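Local coordinates for protein probable alginate O-acetylase AlgJ (Pseudomonas putida, PDB 4O8V) that probably adds acetyl groups to mannuronate residues of alginate, working in the periplasm as part of an inner-membrane complex, at residues Ala213-Ser218 with Gln268-Glu273; Trp123-Ala128 with Pro223-Leu228. One frame throughout, in Å; residues are numbered along the deposited sequence.

Contact 1 (Ala213-Ser218 with Gln268-Glu273); sequences ALVGTS and QVVVWE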
loop_
_atom_site.group_PDB
_atom_site.type_symbol
_atom_site.label_atom_id
_atom_site.label_comp_id
_atom_site.label_asym_id
_atom_site.label_seq_id
_atom_site.Cartn_x
_atom_site.Cartn_y
_atom_site.Cartn_z
ATOM N N ALA A 213 9.647 -10.857 0.607
ATOM C CA ALA A 213 8.870 -10.571 -0.604
ATOM C C ALA A 213 7.944 -9.386 -0.351
ATOM O O ALA A 213 7.414 -9.230 0.743
ATOM C CB ALA A 213 8.047 -11.800 -1.061
ATOM N N LEU A 214 7.769 -8.560 -1.377
ATOM C CA LEU A 214 6.860 -7.415 -1.311
ATOM C C LEU A 214 5.679 -7.716 -2.229
ATOM O O LEU A 214 5.884 -8.102 -3.383
ATOM C CB LEU A 214 7.572 -6.115 -1.736
ATOM C CG LEU A 214 6.690 -4.880 -1.955
ATOM C CD1 LEU A 214 5.984 -4.468 -0.670
ATOM C CD2 LEU A 214 7.565 -3.724 -2.479
ATOM N N VAL A 215 4.459 -7.605 -1.686
ATOM C CA VAL A 215 3.240 -7.742 -2.467
ATOM C C VAL A 215 2.348 -6.530 -2.236
ATOM O O VAL A 215 2.252 -6.031 -1.117
ATOM C CB VAL A 215 2.471 -9.041 -2.093
ATOM C CG1 VAL A 215 1.261 -9.226 -3.029
ATOM C CG2 VAL A 215 3.396 -10.209 -2.193
ATOM N N GLY A 216 1.733 -6.034 -3.296
ATOM C CA GLY A 216 0.862 -4.888 -3.159
ATOM C C GLY A 216 0.377 -4.317 -4.476
ATOM O O GLY A 216 0.241 -5.021 -5.488
ATOM N N THR A 217 0.106 -3.017 -4.440
ATOM C CA THR A 217 -0.531 -2.300 -5.529
ATOM C C THR A 217 0.484 -1.419 -6.238
ATOM O O THR A 217 1.701 -1.651 -6.163
ATOM C CB THR A 217 -1.696 -1.393 -5.022
ATOM O OG1 THR A 217 -1.142 -0.333 -4.232
ATOM C CG2 THR A 217 -2.680 -2.193 -4.167
ATOM N N SER A 218 -0.026 -0.435 -6.973
ATOM C CA SER A 218 0.838 0.562 -7.603
ATOM C C SER A 218 1.664 1.341 -6.579
ATOM O O SER A 218 2.713 1.897 -6.939
ATOM C CB SER A 218 -0.009 1.524 -8.456
ATOM O OG SER A 218 -1.047 2.113 -7.696
ATOM N N GLN A 268 11.314 -15.488 4.478
ATOM C CA GLN A 268 11.089 -15.312 5.913
ATOM C C GLN A 268 9.942 -14.334 6.201
ATOM O O GLN A 268 9.159 -14.557 7.129
ATOM C CB GLN A 268 12.362 -14.834 6.602
ATOM C CG GLN A 268 13.473 -15.865 6.504
ATOM C CD GLN A 268 14.745 -15.416 7.170
ATOM O OE1 GLN A 268 14.733 -14.522 8.002
ATOM N NE2 GLN A 268 15.857 -16.042 6.810
ATOM N N VAL A 269 9.856 -13.262 5.414
ATOM C CA VAL A 269 8.883 -12.196 5.632
ATOM C C VAL A 269 8.210 -11.805 4.326
ATOM O O VAL A 269 8.876 -11.652 3.297
ATOM C CB VAL A 269 9.563 -10.935 6.261
ATOM C CG1 VAL A 269 8.610 -9.732 6.302
ATOM C CG2 VAL A 269 10.083 -11.244 7.642
ATOM N N VAL A 270 6.888 -11.650 4.368
ATOM C CA VAL A 270 6.159 -11.045 3.259
ATOM C C VAL A 270 5.570 -9.715 3.726
ATOM O O VAL A 270 4.800 -9.666 4.691
ATOM C CB VAL A 270 5.039 -11.948 2.736
ATOM C CG1 VAL A 270 4.217 -11.213 1.659
ATOM C CG2 VAL A 270 5.607 -13.255 2.199
ATOM N N VAL A 271 5.955 -8.638 3.056
ATOM C CA VAL A 271 5.362 -7.338 3.331
ATOM C C VAL A 271 4.196 -7.176 2.364
ATOM O O VAL A 271 4.372 -7.257 1.141
ATOM C CB VAL A 271 6.373 -6.187 3.152
ATOM C CG1 VAL A 271 5.668 -4.814 3.265
ATOM C CG2 VAL A 271 7.486 -6.289 4.147
ATOM N N TRP A 272 2.999 -6.966 2.908
ATOM C CA TRP A 272 1.788 -6.863 2.095
ATOM C C TRP A 272 1.208 -5.453 2.221
ATOM O O TRP A 272 0.621 -5.107 3.247
ATOM C CB TRP A 272 0.750 -7.882 2.549
ATOM C CG TRP A 272 -0.448 -7.975 1.662
ATOM C CD1 TRP A 272 -0.653 -7.336 0.461
ATOM C CD2 TRP A 272 -1.622 -8.777 1.892
ATOM N NE1 TRP A 272 -1.872 -7.694 -0.063
ATOM C CE2 TRP A 272 -2.492 -8.567 0.799
ATOM C CE3 TRP A 272 -2.018 -9.637 2.916
ATOM C CZ2 TRP A 272 -3.745 -9.204 0.694
ATOM C CZ3 TRP A 272 -3.259 -10.269 2.821
ATOM C CH2 TRP A 272 -4.107 -10.044 1.714
ATOM N N GLU A 273 1.387 -4.663 1.171
ATOM C CA GLU A 273 0.911 -3.281 1.140
ATOM C C GLU A 273 -0.552 -3.247 0.670
ATOM O O GLU A 273 -0.905 -3.763 -0.399
ATOM C CB GLU A 273 1.833 -2.439 0.257
ATOM C CG GLU A 273 1.251 -1.095 -0.142
ATOM C CD GLU A 273 0.660 -1.109 -1.547
ATOM O OE1 GLU A 273 1.345 -1.579 -2.495
ATOM O OE2 GLU A 273 -0.481 -0.623 -1.717
#

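Contact 2 (Trp123-Ala128 with Pro223-Leu228); sequences WTPMGA and PHWNFL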
loop_
_atom_site.group_PDB
_atom_site.type_symbol
_atom_site.label_atom_id
_atom_site.label_comp_id
_atom_site.label_asym_id
_atom_site.label_seq_id
_atom_site.Cartn_x
_atom_site.Cartn_y
_atom_site.Cartn_z
ATOM N N TRP A 123 1.753 7.995 -2.295
ATOM C CA TRP A 123 2.775 8.634 -1.490
ATOM C C TRP A 123 3.915 9.154 -2.364
ATOM O O TRP A 123 4.187 8.636 -3.452
ATOM C CB TRP A 123 3.321 7.673 -0.422
ATOM C CG TRP A 123 3.630 6.259 -0.888
ATOM C CD1 TRP A 123 4.004 5.838 -2.144
ATOM C CD2 TRP A 123 3.637 5.090 -0.051
ATOM N NE1 TRP A 123 4.229 4.463 -2.131
ATOM C CE2 TRP A 123 4.007 3.988 -0.862
ATOM C CE3 TRP A 123 3.346 4.869 1.303
ATOM C CZ2 TRP A 123 4.094 2.673 -0.357
ATOM C CZ3 TRP A 123 3.442 3.560 1.803
ATOM C CH2 TRP A 123 3.801 2.483 0.962
ATOM N N THR A 124 4.558 10.210 -1.881
ATOM C CA THR A 124 5.826 10.676 -2.416
ATOM C C THR A 124 6.948 9.722 -2.040
ATOM O O THR A 124 6.788 8.894 -1.139
ATOM C CB THR A 124 6.201 12.076 -1.858
ATOM O OG1 THR A 124 6.452 11.966 -0.448
ATOM C CG2 THR A 124 5.084 13.119 -2.146
ATOM N N PRO A 125 8.092 9.841 -2.719
ATOM C CA PRO A 125 9.216 8.993 -2.321
ATOM C C PRO A 125 9.599 9.167 -0.848
ATOM O O PRO A 125 9.934 8.181 -0.187
ATOM C CB PRO A 125 10.334 9.460 -3.236
ATOM C CG PRO A 125 9.621 9.970 -4.444
ATOM C CD PRO A 125 8.378 10.589 -3.958
HETATM N N MSE A 126 9.558 10.397 -0.337
HETATM C CA MSE A 126 9.816 10.585 1.080
HETATM C C MSE A 126 8.750 9.900 1.939
HETATM O O MSE A 126 9.073 9.313 2.982
HETATM C CB MSE A 126 9.906 12.078 1.423
HETATM C CG MSE A 126 10.344 12.340 2.844
HETATM SE SE MSE A 126 8.835 12.621 4.079
HETATM C CE MSE A 126 8.346 14.455 3.580
ATOM N N GLY A 127 7.490 9.962 1.502
ATOM C CA GLY A 127 6.409 9.336 2.238
ATOM C C GLY A 127 6.576 7.821 2.300
ATOM O O GLY A 127 6.379 7.182 3.341
ATOM N N ALA A 128 6.939 7.241 1.167
ATOM C CA ALA A 128 7.136 5.791 1.108
ATOM C C ALA A 128 8.340 5.377 1.973
ATOM O O ALA A 128 8.369 4.317 2.577
ATOM C CB ALA A 128 7.308 5.341 -0.346
ATOM N N PRO A 223 8.060 2.217 -9.706
ATOM C CA PRO A 223 9.420 2.629 -9.341
ATOM C C PRO A 223 9.501 4.088 -8.860
ATOM O O PRO A 223 10.428 4.431 -8.117
ATOM C CB PRO A 223 10.205 2.460 -10.652
ATOM C CG PRO A 223 9.449 1.417 -11.420
ATOM C CD PRO A 223 8.000 1.701 -11.088
ATOM N N HIS A 224 8.561 4.938 -9.266
ATOM C CA HIS A 224 8.668 6.363 -8.918
ATOM C C HIS A 224 8.671 6.601 -7.402
ATOM O O HIS A 224 9.282 7.559 -6.939
ATOM C CB HIS A 224 7.518 7.186 -9.539
ATOM C CG HIS A 224 7.681 7.490 -10.998
ATOM N ND1 HIS A 224 8.891 7.805 -11.575
ATOM C CD2 HIS A 224 6.763 7.569 -11.993
ATOM C CE1 HIS A 224 8.719 8.040 -12.864
ATOM N NE2 HIS A 224 7.437 7.895 -13.144
ATOM N N TRP A 225 7.984 5.757 -6.631
ATOM C CA TRP A 225 7.883 5.989 -5.185
ATOM C C TRP A 225 9.032 5.287 -4.445
ATOM O O TRP A 225 9.220 5.509 -3.253
ATOM C CB TRP A 225 6.514 5.538 -4.640
ATOM C CG TRP A 225 5.387 5.710 -5.653
ATOM C CD1 TRP A 225 4.446 4.774 -6.023
ATOM C CD2 TRP A 225 5.121 6.881 -6.446
ATOM N NE1 TRP A 225 3.599 5.311 -6.989
ATOM C CE2 TRP A 225 4.008 6.589 -7.274
ATOM C CE3 TRP A 225 5.723 8.144 -6.544
ATOM C CZ2 TRP A 225 3.492 7.514 -8.185
ATOM C CZ3 TRP A 225 5.207 9.061 -7.446
ATOM C CH2 TRP A 225 4.109 8.742 -8.261
ATOM N N ASN A 226 9.781 4.465 -5.181
ATOM C CA ASN A 226 10.951 3.728 -4.671
ATOM C C ASN A 226 10.676 2.991 -3.361
ATOM O O ASN A 226 11.554 2.919 -2.494
ATOM C CB ASN A 226 12.158 4.673 -4.469
ATOM C CG ASN A 226 13.497 3.919 -4.429
ATOM O OD1 ASN A 226 13.730 3.009 -5.224
ATOM N ND2 ASN A 226 14.358 4.270 -3.475
ATOM N N PHE A 227 9.464 2.455 -3.196
ATOM C CA PHE A 227 9.138 1.759 -1.955
ATOM C C PHE A 227 9.974 0.483 -1.799
ATOM O O PHE A 227 10.435 0.177 -0.688
ATOM C CB PHE A 227 7.648 1.436 -1.897
ATOM C CG PHE A 227 7.187 0.876 -0.576
ATOM C CD1 PHE A 227 7.578 1.451 0.621
ATOM C CD2 PHE A 227 6.337 -0.237 -0.543
ATOM C CE1 PHE A 227 7.128 0.944 1.826
ATOM C CE2 PHE A 227 5.877 -0.740 0.662
ATOM C CZ PHE A 227 6.277 -0.163 1.844
ATOM N N LEU A 228 10.173 -0.253 -2.894
ATOM C CA LEU A 228 11.043 -1.437 -2.837
ATOM C C LEU A 228 12.444 -1.087 -2.325
ATOM O O LEU A 228 12.994 -1.753 -1.439
ATOM C CB LEU A 228 11.165 -2.098 -4.214
ATOM C CG LEU A 228 12.016 -3.370 -4.247
ATOM C CD1 LEU A 228 11.368 -4.416 -3.379
ATOM C CD2 LEU A 228 12.116 -3.851 -5.667
HETATM O O HOH W 1 10.965 5.959 -1.133
#

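Contact 1 (Ala213-Ser218 with Gln268-Glu273)
Four backbone hydrogen bonds tie Ala213-Val215 to Val269-Glu273 as neighbouring parallel strands. Ala213 uses both its polar atoms, N reaching Val269 O and O receiving Val271 N; two residues on, Val215 does the same with Val271 O and Glu273 N. The bond from Val215 N to Val271 O is the straightest of the set, 2.8 Å long with 173° at the hydrogen. Between these bonds lie CA-H...O contacts, among them Val270 CA to Ala213 O at 3.3 Å.

Apolar contact occurs on both faces of the sheet. Leu214 CD1 meets Val271 CG1 at 4.0 Å, methyl against methyl, on one face. On the other, Val215 CG2 lies 4.1 Å from Val270 CG1, and the CD1 edge of the Trp272 indole faces Val215 O near the ring plane; Met253 of helix 250-257 packs over this side, and the indole NE1 is bonded to Pro249 O.

These are the two central strands of the four-stranded parallel sheet of the SGNH hydrolase-like fold, and the chain leaving strand 212-215 delivers Ser218, the probable nucleophile, to the start of the next helix.

Polar side-chain bonding takes over where strand 212-215 ends. The Glu273 chain, bent at chi2 (-99°), swings its carboxylate past Gly216 to clasp Thr217 twice: OE1 accepts from Thr217 N at 2.7 Å, 34° out of the carboxylate plane, while OE2 accepts a hydrogen bond from Thr217 OG1 at 2.6 Å through its syn lone pair. A CB on Gly216 would run into OE1. Thr217 OG1 also caps Tyr219 N, and Ser220 OG bonds Glu273 OE1, tying the carboxylate to the first turn of helix 218-221.

Contact 2 (Trp123-Ala128 with Pro223-Leu228)
Phe227 presents one face of its phenyl ring to the benzo end of the Trp123 indole. From CB, 4.1 Å off Trp123 CZ2, the side chain runs with CG anti to the backbone N (chi1 -173°), which swings the ring in beside the indole. CG sits 3.6 Å from Trp123 CZ2. CD1 and CE1 form the edge turned to Ala128, with Ala128 O near the ring plane and 3.6 Å from CD1; Ala128 CB comes to 4.0 Å from the same CD1. At the far end CZ meets Trp123 CH2 at 3.7 Å, and CH2 stands over the ring centre. The planes of the Phe227 ring and the Trp123 six-membered ring are inclined at 47°, their centres 4.6 Å apart. Replacing Phe227 by alanine removes the ring, which would probably open a gap beside Trp123 CZ2 and CH2 and leave Ala128 O without its ring-edge neighbour.

Trp123, Trp225 and Phe227 form an aromatic cluster joining the start of helix 125-141 to the 3-10 turn 223-225 and the start of helix 227-235. It adjoins the probable catalytic triad of this SGNH hydrolase-like domain: the Trp225 ring stacks on His122, the probable proton acceptor.

The pyrrole end of Trp123 serves Trp225, whose CB lies 3.6 Å from Trp123 CD1. Trp123 NE1 donates to Tyr219 O. One face of the Trp225 indole carries His224 CB; over the opposite face, toward the rim, comes the backbone oxygen Trp123 O, buried and without a polar partner in the model. Pro125 CG touches His224 O at 3.5 Å. A water bridges the segments, hydrogen-bonded to Pro125 O and Trp225 O. On the same side of the Trp123 indole as Phe227, Ala128 CB rests on the face, toward the rim.

In the fold
Both contacts are buried, but contact 1 lies within the central parallel sheet, whereas contact 2 joins helix starts and turns and reaches the surface at His224. Direct hydrogen bonding governs contact 1, ending in a carboxylate clasp; contact 2 relies on aromatic and apolar packing with one bridging water. They share no strand or helix, yet meet directly: Leu214 CD1 is 4.0 Å from Phe227 CE2, and Ser218 O is 3.5 Å from Trp225 CD1. Both supply parts of the probable active site: contact 1 bears the probable nucleophile Ser218, and contact 2 the indole stacked on His122, to which Ser218 OG is hydrogen-bonded.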